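Local coordinates for pollen-specific leucine-rich repeat extensin-like protein 1 (Arabidopsis thaliana, PDB 6TME), which is a secreted leucine-rich repeat extensin of pollen that probably binds peptide signals and takes part in cell wall integrity during pollen tube growth, at residues A[296-301]-A[309-314]. Numbering follows the deposited sequence.
Sequences GFVTDN and SNFTFS. With NAG (2-acetamido-2-deoxy-beta-D-glucopyranose), chain E.
Val298 meets the rings of Phe311 and Phe313 in the hydrophobic core of the leucine-rich repeat solenoid. Val298 lies on the short strand 297-298. The phenylalanines come from strand 310-312 and the residue that follows it, on the facing wall of the coil. All three are buried, and no hydrogen bond crosses the contact.

The two methyls of Val298 divide the work. CG1 is anti to the backbone N (chi1 180°) and reaches the edge of the Phe311 ring, near its plane, with Val298 CG1 3.6 Å from Phe311 CE2. CG2 approaches the other ring obliquely, Val298 CG2 lying 4.0 Å from Phe313 CD2. The rings also touch each other: Phe313 CD1 sits 3.7 Å above the plane of Phe311, over its centre. Ile302 and Cys303 of helix 300-303 pack on Phe311 as well, and Phe335 of strand 334-336, the neighbouring strand on the same face, touches it.

Asn310 and Thr312 alternate with the phenylalanines and face away from the core. Asn310 carries an N-linked glycan. Its ND2 also hydrogen-bonds to Gln286 OE1, and the covalent bond from Asn310 ND2 to NAG C1 measures 1.5 Å.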
loop_
_atom_site.group_PDB
_atom_site.type_symbol
_atom_site.label_atom_id
_atom_site.label_comp_id
_atom_site.label_asym_id
_atom_site.label_seq_id
_atom_site.Cartn_x
_atom_site.Cartn_y
_atom_site.Cartn_z
ATOM N N GLY A 296 -14.090 -14.895 -22.366
ATOM C CA GLY A 296 -13.192 -15.701 -23.161
ATOM C C GLY A 296 -12.617 -16.885 -22.421
ATOM O O GLY A 296 -13.240 -17.446 -21.511
ATOM N N PHE A 297 -11.404 -17.253 -22.802
ATOM C CA PHE A 297 -10.781 -18.496 -22.390
ATOM C C PHE A 297 -9.710 -18.226 -21.340
ATOM O O PHE A 297 -9.004 -17.217 -21.405
ATOM C CB PHE A 297 -10.175 -19.211 -23.610
ATOM C CG PHE A 297 -10.387 -20.683 -23.605
ATOM C CD1 PHE A 297 -11.580 -21.223 -24.062
ATOM C CD2 PHE A 297 -9.401 -21.536 -23.117
ATOM C CE1 PHE A 297 -11.785 -22.589 -24.039
ATOM C CE2 PHE A 297 -9.601 -22.906 -23.091
ATOM C CZ PHE A 297 -10.798 -23.430 -23.550
ATOM N N VAL A 298 -9.622 -19.117 -20.352
ATOM C CA VAL A 298 -8.494 -19.175 -19.427
ATOM C C VAL A 298 -7.677 -20.399 -19.820
ATOM O O VAL A 298 -8.156 -21.536 -19.719
ATOM C CB VAL A 298 -8.939 -19.259 -17.960
ATOM C CG1 VAL A 298 -7.719 -19.320 -17.038
ATOM C CG2 VAL A 298 -9.867 -18.080 -17.591
ATOM N N THR A 299 -6.453 -20.164 -20.277
ATOM C CA THR A 299 -5.579 -21.170 -20.862
ATOM C C THR A 299 -4.547 -21.644 -19.842
ATOM O O THR A 299 -4.345 -21.033 -18.787
ATOM C CB THR A 299 -4.851 -20.588 -22.072
ATOM O OG1 THR A 299 -3.997 -19.539 -21.609
ATOM C CG2 THR A 299 -5.840 -19.986 -23.035
ATOM N N ASP A 300 -3.851 -22.724 -20.190
ATOM C CA ASP A 300 -2.753 -23.166 -19.342
ATOM C C ASP A 300 -1.498 -22.336 -19.561
ATOM O O ASP A 300 -0.522 -22.509 -18.826
ATOM C CB ASP A 300 -2.460 -24.655 -19.572
ATOM C CG ASP A 300 -2.079 -24.960 -20.995
ATOM O OD1 ASP A 300 -2.298 -24.085 -21.867
ATOM O OD2 ASP A 300 -1.554 -26.070 -21.237
ATOM N N ASN A 301 -1.505 -21.460 -20.569
ATOM C CA ASN A 301 -0.521 -20.390 -20.646
ATOM C C ASN A 301 -0.385 -19.711 -19.291
ATOM O O ASN A 301 0.721 -19.365 -18.855
ATOM C CB ASN A 301 -0.962 -19.380 -21.703
ATOM C CG ASN A 301 0.183 -18.810 -22.473
ATOM O OD1 ASN A 301 1.288 -19.350 -22.452
ATOM N ND2 ASN A 301 -0.070 -17.700 -23.172
ATOM N N SER A 309 0.138 -20.135 -7.155
ATOM C CA SER A 309 -0.476 -21.074 -6.230
ATOM C C SER A 309 -1.941 -20.785 -5.912
ATOM O O SER A 309 -2.631 -21.681 -5.418
ATOM C CB SER A 309 0.335 -21.142 -4.922
ATOM O OG SER A 309 0.142 -20.007 -4.104
ATOM N N ASN A 310 -2.433 -19.581 -6.180
ATOM C CA ASN A 310 -3.816 -19.200 -5.890
ATOM C C ASN A 310 -4.270 -18.309 -7.040
ATOM O O ASN A 310 -3.771 -17.190 -7.200
ATOM C CB ASN A 310 -3.934 -18.481 -4.538
ATOM C CG ASN A 310 -5.371 -18.369 -4.054
ATOM O OD1 ASN A 310 -6.247 -19.093 -4.514
ATOM N ND2 ASN A 310 -5.617 -17.464 -3.118
ATOM N N PHE A 311 -5.176 -18.816 -7.870
ATOM C CA PHE A 311 -5.638 -18.099 -9.055
ATOM C C PHE A 311 -7.159 -18.081 -9.012
ATOM O O PHE A 311 -7.802 -19.111 -9.232
ATOM C CB PHE A 311 -5.105 -18.755 -10.331
ATOM C CG PHE A 311 -5.588 -18.115 -11.626
ATOM C CD1 PHE A 311 -6.022 -16.799 -11.667
ATOM C CD2 PHE A 311 -5.586 -18.848 -12.811
ATOM C CE1 PHE A 311 -6.461 -16.225 -12.858
ATOM C CE2 PHE A 311 -6.016 -18.283 -14.002
ATOM C CZ PHE A 311 -6.457 -16.974 -14.027
ATOM N N THR A 312 -7.716 -16.909 -8.719
ATOM C CA THR A 312 -9.146 -16.670 -8.525
ATOM C C THR A 312 -9.660 -15.869 -9.718
ATOM O O THR A 312 -9.207 -14.747 -9.950
ATOM C CB THR A 312 -9.379 -15.881 -7.226
ATOM O OG1 THR A 312 -8.862 -16.614 -6.105
ATOM C CG2 THR A 312 -10.859 -15.538 -7.012
ATOM N N PHE A 313 -10.585 -16.442 -10.483
ATOM C CA PHE A 313 -11.138 -15.741 -11.637
ATOM C C PHE A 313 -12.660 -15.824 -11.631
ATOM O O PHE A 313 -13.308 -15.743 -12.678
ATOM C CB PHE A 313 -10.548 -16.269 -12.952
ATOM C CG PHE A 313 -10.538 -17.783 -13.077
ATOM C CD1 PHE A 313 -9.600 -18.556 -12.402
ATOM C CD2 PHE A 313 -11.445 -18.423 -13.915
ATOM C CE1 PHE A 313 -9.586 -19.947 -12.531
ATOM C CE2 PHE A 313 -11.437 -19.808 -14.069
ATOM C CZ PHE A 313 -10.512 -20.576 -13.373
ATOM N N SER A 314 -13.235 -15.958 -10.441
ATOM C CA SER A 314 -14.659 -16.150 -10.281
ATOM C C SER A 314 -15.416 -14.848 -10.569
ATOM O O SER A 314 -14.838 -13.763 -10.612
ATOM C CB SER A 314 -14.935 -16.651 -8.864
ATOM O OG SER A 314 -14.656 -15.625 -7.954
HETATM C C1 NAG E . -6.948 -17.247 -2.576
HETATM C C2 NAG E . -6.950 -17.240 -1.051
HETATM C C3 NAG E . -8.332 -16.856 -0.525
HETATM C C4 NAG E . -8.734 -15.496 -1.076
HETATM C C5 NAG E . -8.702 -15.515 -2.603
HETATM C C6 NAG E . -8.869 -14.135 -3.197
HETATM C C7 NAG E . -5.253 -18.827 -0.234
HETATM C C8 NAG E . -5.009 -20.193 0.328
HETATM N N2 NAG E . -6.529 -18.524 -0.509
HETATM O O3 NAG E . -8.295 -16.786 0.897
HETATM O O4 NAG E . -10.008 -15.091 -0.582
HETATM O O5 NAG E . -7.424 -15.982 -3.068
HETATM O O6 NAG E . -7.695 -13.355 -2.998
HETATM O O7 NAG E . -4.334 -18.035 -0.442
#